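PDB 1ORU: putative metal-sulfur cluster biosynthesis proteins YuaD from Bacillus subtilis, which is of unknown function but belongs to the MOSC family, whose members are thought to bind molybdenum and pyridoxal phosphate and to act in metal-sulfur cluster biosynthesis. Local coordinates for residues 83-95 and 139-153. Numbering follows the deposited sequence.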
# COMPACT_ATOMS: atom_id res chain seq x y z
N LYS A 83 -0.35 -1.79 -29.80
CA LYS A 83 -1.12 -3.02 -29.66
C LYS A 83 -2.57 -2.85 -30.10
O LYS A 83 -3.19 -3.79 -30.59
CB LYS A 83 -1.05 -3.52 -28.21
CG LYS A 83 0.36 -3.90 -27.78
CD LYS A 83 0.45 -4.25 -26.30
CE LYS A 83 -0.32 -5.51 -25.95
NZ LYS A 83 -0.27 -5.81 -24.48
N MSE A 84 -3.11 -1.64 -29.94
CA MSE A 84 -4.49 -1.38 -30.34
C MSE A 84 -4.61 -0.95 -31.80
O MSE A 84 -5.71 -0.91 -32.35
CB MSE A 84 -5.10 -0.30 -29.46
CG MSE A 84 -5.33 -0.73 -28.02
SE MSE A 84 -6.11 0.69 -27.03
CE MSE A 84 -7.91 0.61 -27.77
N GLY A 85 -3.48 -0.63 -32.42
CA GLY A 85 -3.50 -0.20 -33.80
C GLY A 85 -3.97 1.23 -33.99
O GLY A 85 -4.51 1.57 -35.04
N VAL A 86 -3.76 2.07 -32.98
CA VAL A 86 -4.15 3.48 -33.08
C VAL A 86 -2.89 4.35 -33.01
O VAL A 86 -1.89 3.97 -32.39
CB VAL A 86 -5.13 3.89 -31.95
CG1 VAL A 86 -6.43 3.12 -32.08
CG2 VAL A 86 -4.49 3.66 -30.59
N PRO A 87 -2.93 5.53 -33.64
CA PRO A 87 -1.80 6.47 -33.67
C PRO A 87 -1.29 6.97 -32.32
O PRO A 87 -0.09 7.18 -32.16
CB PRO A 87 -2.31 7.60 -34.56
CG PRO A 87 -3.77 7.60 -34.29
CD PRO A 87 -4.10 6.13 -34.30
N ARG A 88 -2.19 7.16 -31.36
CA ARG A 88 -1.76 7.65 -30.06
C ARG A 88 -2.76 7.44 -28.94
O ARG A 88 -3.96 7.31 -29.17
CB ARG A 88 -1.41 9.14 -30.14
CG ARG A 88 -2.56 10.00 -30.63
CD ARG A 88 -2.23 11.49 -30.57
NE ARG A 88 -3.32 12.31 -31.09
CZ ARG A 88 -3.34 13.63 -31.08
NH1 ARG A 88 -2.31 14.31 -30.57
NH2 ARG A 88 -4.37 14.29 -31.58
N ILE A 89 -2.25 7.39 -27.71
CA ILE A 89 -3.05 7.23 -26.51
C ILE A 89 -2.60 8.34 -25.56
O ILE A 89 -1.46 8.32 -25.10
CB ILE A 89 -2.81 5.86 -25.84
CG1 ILE A 89 -3.33 4.73 -26.72
CG2 ILE A 89 -3.48 5.82 -24.48
CD1 ILE A 89 -4.83 4.75 -26.92
N LEU A 90 -3.48 9.29 -25.27
CA LEU A 90 -3.13 10.40 -24.38
C LEU A 90 -3.39 10.07 -22.92
O LEU A 90 -4.41 9.47 -22.58
CB LEU A 90 -3.92 11.65 -24.77
CG LEU A 90 -3.72 12.15 -26.20
CD1 LEU A 90 -4.53 13.42 -26.40
CD2 LEU A 90 -2.25 12.40 -26.47
N PRO A 91 -2.46 10.47 -22.02
CA PRO A 91 -2.64 10.19 -20.60
C PRO A 91 -3.99 10.69 -20.08
O PRO A 91 -4.59 10.07 -19.20
CB PRO A 91 -1.46 10.94 -19.96
CG PRO A 91 -0.38 10.79 -21.00
CD PRO A 91 -1.15 11.08 -22.28
N GLU A 92 -4.46 11.81 -20.63
CA GLU A 92 -5.73 12.40 -20.23
C GLU A 92 -6.90 11.44 -20.39
O GLU A 92 -7.79 11.37 -19.54
CB GLU A 92 -6.03 13.67 -21.05
CG GLU A 92 -5.04 14.80 -20.84
CD GLU A 92 -3.98 14.87 -21.93
OE1 GLU A 92 -3.37 13.83 -22.25
OE2 GLU A 92 -3.74 15.98 -22.45
N TRP A 93 -6.89 10.70 -21.49
CA TRP A 93 -7.95 9.75 -21.78
C TRP A 93 -8.00 8.64 -20.73
O TRP A 93 -9.06 8.04 -20.50
CB TRP A 93 -7.75 9.12 -23.15
CG TRP A 93 -7.66 10.11 -24.27
CD1 TRP A 93 -8.00 11.44 -24.24
CD2 TRP A 93 -7.22 9.85 -25.61
NE1 TRP A 93 -7.81 12.01 -25.47
CE2 TRP A 93 -7.33 11.05 -26.33
CE3 TRP A 93 -6.75 8.70 -26.26
CZ2 TRP A 93 -6.97 11.15 -27.68
CZ3 TRP A 93 -6.40 8.79 -27.60
CH2 TRP A 93 -6.52 10.01 -28.30
N LEU A 94 -6.86 8.35 -20.12
CA LEU A 94 -6.78 7.30 -19.11
C LEU A 94 -6.98 7.87 -17.71
O LEU A 94 -6.87 7.14 -16.72
CB LEU A 94 -5.43 6.59 -19.21
CG LEU A 94 -5.08 5.98 -20.57
CD1 LEU A 94 -3.69 5.36 -20.51
CD2 LEU A 94 -6.10 4.95 -20.96
N GLY A 95 -7.26 9.16 -17.63
CA GLY A 95 -7.48 9.81 -16.35
C GLY A 95 -6.23 9.89 -15.48
O GLY A 95 -6.31 9.95 -14.25
N ILE A 139 -11.28 5.99 -25.58
CA ILE A 139 -10.37 5.83 -26.70
C ILE A 139 -11.17 5.56 -27.97
O ILE A 139 -10.84 6.06 -29.05
CB ILE A 139 -9.37 4.68 -26.45
CG1 ILE A 139 -8.46 5.03 -25.27
CG2 ILE A 139 -8.54 4.42 -27.70
CD1 ILE A 139 -7.58 3.88 -24.77
N GLN A 140 -12.22 4.77 -27.83
CA GLN A 140 -13.07 4.43 -28.96
C GLN A 140 -13.66 5.69 -29.59
O GLN A 140 -13.71 5.81 -30.82
CB GLN A 140 -14.21 3.51 -28.53
CG GLN A 140 -15.20 3.19 -29.64
CD GLN A 140 -14.63 2.26 -30.69
OE1 GLN A 140 -14.62 1.04 -30.52
NE2 GLN A 140 -14.12 2.83 -31.78
N SER A 141 -14.09 6.64 -28.76
CA SER A 141 -14.68 7.87 -29.27
C SER A 141 -13.73 8.72 -30.11
O SER A 141 -14.17 9.54 -30.92
CB SER A 141 -15.27 8.71 -28.12
OG SER A 141 -14.26 9.26 -27.29
N TYR A 142 -12.43 8.52 -29.93
CA TYR A 142 -11.44 9.28 -30.70
C TYR A 142 -11.10 8.57 -32.01
O TYR A 142 -10.48 9.16 -32.90
CB TYR A 142 -10.17 9.50 -29.88
CG TYR A 142 -10.35 10.56 -28.82
CD1 TYR A 142 -10.32 11.92 -29.15
CD2 TYR A 142 -10.61 10.21 -27.49
CE1 TYR A 142 -10.55 12.90 -28.19
CE2 TYR A 142 -10.84 11.19 -26.52
CZ TYR A 142 -10.81 12.53 -26.88
OH TYR A 142 -11.05 13.49 -25.92
N TYR A 143 -11.50 7.31 -32.12
CA TYR A 143 -11.26 6.52 -33.32
C TYR A 143 -12.52 5.71 -33.61
O TYR A 143 -12.47 4.48 -33.71
CB TYR A 143 -10.07 5.58 -33.09
CG TYR A 143 -8.80 6.28 -32.67
CD1 TYR A 143 -8.16 7.16 -33.53
CD2 TYR A 143 -8.23 6.03 -31.42
CE1 TYR A 143 -6.97 7.79 -33.17
CE2 TYR A 143 -7.03 6.65 -31.04
CZ TYR A 143 -6.41 7.53 -31.92
OH TYR A 143 -5.22 8.13 -31.58
N PRO A 144 -13.66 6.40 -33.76
CA PRO A 144 -14.95 5.76 -34.04
C PRO A 144 -15.01 4.89 -35.29
O PRO A 144 -15.90 4.05 -35.41
CB PRO A 144 -15.91 6.95 -34.11
CG PRO A 144 -15.05 8.02 -34.68
CD PRO A 144 -13.77 7.86 -33.90
N ASP A 145 -14.07 5.07 -36.21
CA ASP A 145 -14.07 4.28 -37.43
C ASP A 145 -13.31 2.96 -37.28
O ASP A 145 -13.14 2.22 -38.25
CB ASP A 145 -13.49 5.10 -38.59
CG ASP A 145 -12.02 5.41 -38.42
OD1 ASP A 145 -11.61 5.79 -37.30
OD2 ASP A 145 -11.27 5.30 -39.41
N GLN A 146 -12.86 2.68 -36.06
CA GLN A 146 -12.14 1.44 -35.77
C GLN A 146 -12.96 0.62 -34.77
O GLN A 146 -13.29 1.09 -33.68
CB GLN A 146 -10.75 1.75 -35.21
CG GLN A 146 -9.87 2.49 -36.19
CD GLN A 146 -8.45 2.67 -35.70
OE1 GLN A 146 -7.77 1.70 -35.36
NE2 GLN A 146 -7.99 3.92 -35.66
N PRO A 147 -13.30 -0.62 -35.14
CA PRO A 147 -14.09 -1.55 -34.32
C PRO A 147 -13.52 -2.13 -33.03
O PRO A 147 -12.32 -2.35 -32.90
CB PRO A 147 -14.45 -2.65 -35.32
CG PRO A 147 -13.20 -2.73 -36.14
CD PRO A 147 -12.89 -1.27 -36.40
N LYS A 148 -14.43 -2.38 -32.10
CA LYS A 148 -14.14 -2.99 -30.80
C LYS A 148 -12.88 -2.51 -30.07
O LYS A 148 -12.13 -3.33 -29.53
CB LYS A 148 -14.09 -4.51 -30.96
CG LYS A 148 -15.32 -5.09 -31.63
CD LYS A 148 -15.23 -6.60 -31.74
CE LYS A 148 -16.47 -7.19 -32.38
NZ LYS A 148 -16.67 -6.69 -33.77
N LEU A 149 -12.65 -1.21 -30.04
CA LEU A 149 -11.47 -0.70 -29.37
C LEU A 149 -11.58 -0.75 -27.84
O LEU A 149 -10.57 -0.91 -27.16
CB LEU A 149 -11.14 0.73 -29.82
CG LEU A 149 -10.63 0.89 -31.25
CD1 LEU A 149 -10.14 2.31 -31.46
CD2 LEU A 149 -9.50 -0.10 -31.52
N ALA A 150 -12.79 -0.63 -27.31
CA ALA A 150 -12.97 -0.66 -25.86
C ALA A 150 -12.48 -1.98 -25.28
O ALA A 150 -11.71 -1.99 -24.32
CB ALA A 150 -14.43 -0.44 -25.50
N SER A 151 -12.93 -3.09 -25.85
CA SER A 151 -12.51 -4.39 -25.37
C SER A 151 -11.04 -4.60 -25.71
O SER A 151 -10.32 -5.28 -24.98
CB SER A 151 -13.37 -5.50 -26.00
OG SER A 151 -13.28 -5.49 -27.41
N ALA A 152 -10.59 -3.99 -26.80
CA ALA A 152 -9.20 -4.10 -27.21
C ALA A 152 -8.29 -3.47 -26.17
O ALA A 152 -7.19 -3.97 -25.89
CB ALA A 152 -8.99 -3.44 -28.57
N PHE A 153 -8.74 -2.36 -25.59
CA PHE A 153 -7.95 -1.67 -24.57
C PHE A 153 -7.80 -2.56 -23.34
O PHE A 153 -6.69 -2.77 -22.85
CB PHE A 153 -8.64 -0.36 -24.17
CG PHE A 153 -8.02 0.30 -22.97
CD1 PHE A 153 -6.81 0.97 -23.07
CD2 PHE A 153 -8.65 0.23 -21.72
CE1 PHE A 153 -6.22 1.56 -21.95
CE2 PHE A 153 -8.07 0.82 -20.60
CZ PHE A 153 -6.85 1.48 -20.71
O HOH W 1 -5.38 10.87 -32.32
O HOH W 2 -8.25 14.99 -25.93
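Trp93 lays its indole against the phenol ring of Tyr142 in an offset stack, the five-membered ring and the phenol centred 4.0 Å apart with their planes only 13° from parallel. Leu90 CB closes the opposite face of the indole, and a water at its edge accepts from Trp93 NE1 at 3.0 Å and is also hydrogen-bonded to Tyr142 OH. The adjacent Tyr143 reaches back to the chain 86-88: Val86 CB sits over a face of its ring in a CH-pi contact, and Pro87 CG packs against Tyr143 CE1 and the hydroxyl. Its hydroxyl donates to Arg88 O at 2.8 Å, with the carbonyl oxygen near the plane of the phenol, and accepts from a second water, which accepts a hydrogen bond from Arg88 NE.

On the helix side of the contact, selenomethionine Met84 inserts as a knob among Ile139, Leu149, Ala152 and Phe153. A bend at its last torsion (chi3 74°) brings CE to 3.8 Å from Leu149 CB, while SE lies at the edge of the Phe153 ring, a Met-aromatic contact. Ile139 CD1 continues this apolar layer onto Ile89 CD1 at 3.6 Å, and Leu94 CD2 meets Phe153 CE1. Gly85 ends helix 74-84 in a Schellman motif, from which the chain runs across helices 133-142 and 149-156. From the end of helix 133-142, Gln140 spans the type I turn 143-146, accepting from Leu149 N with OE1 and donating from NE2 to Gln146 O at 2.7 Å.

The contact thus joins three helices beside the MOSC beta-sheet through a largely apolar core, whereas on its aromatic side one direct hydrogen bond and one water bridge hold the Tyr143 hydroxyl, while a separate water joins the Trp93 and Tyr142 edges.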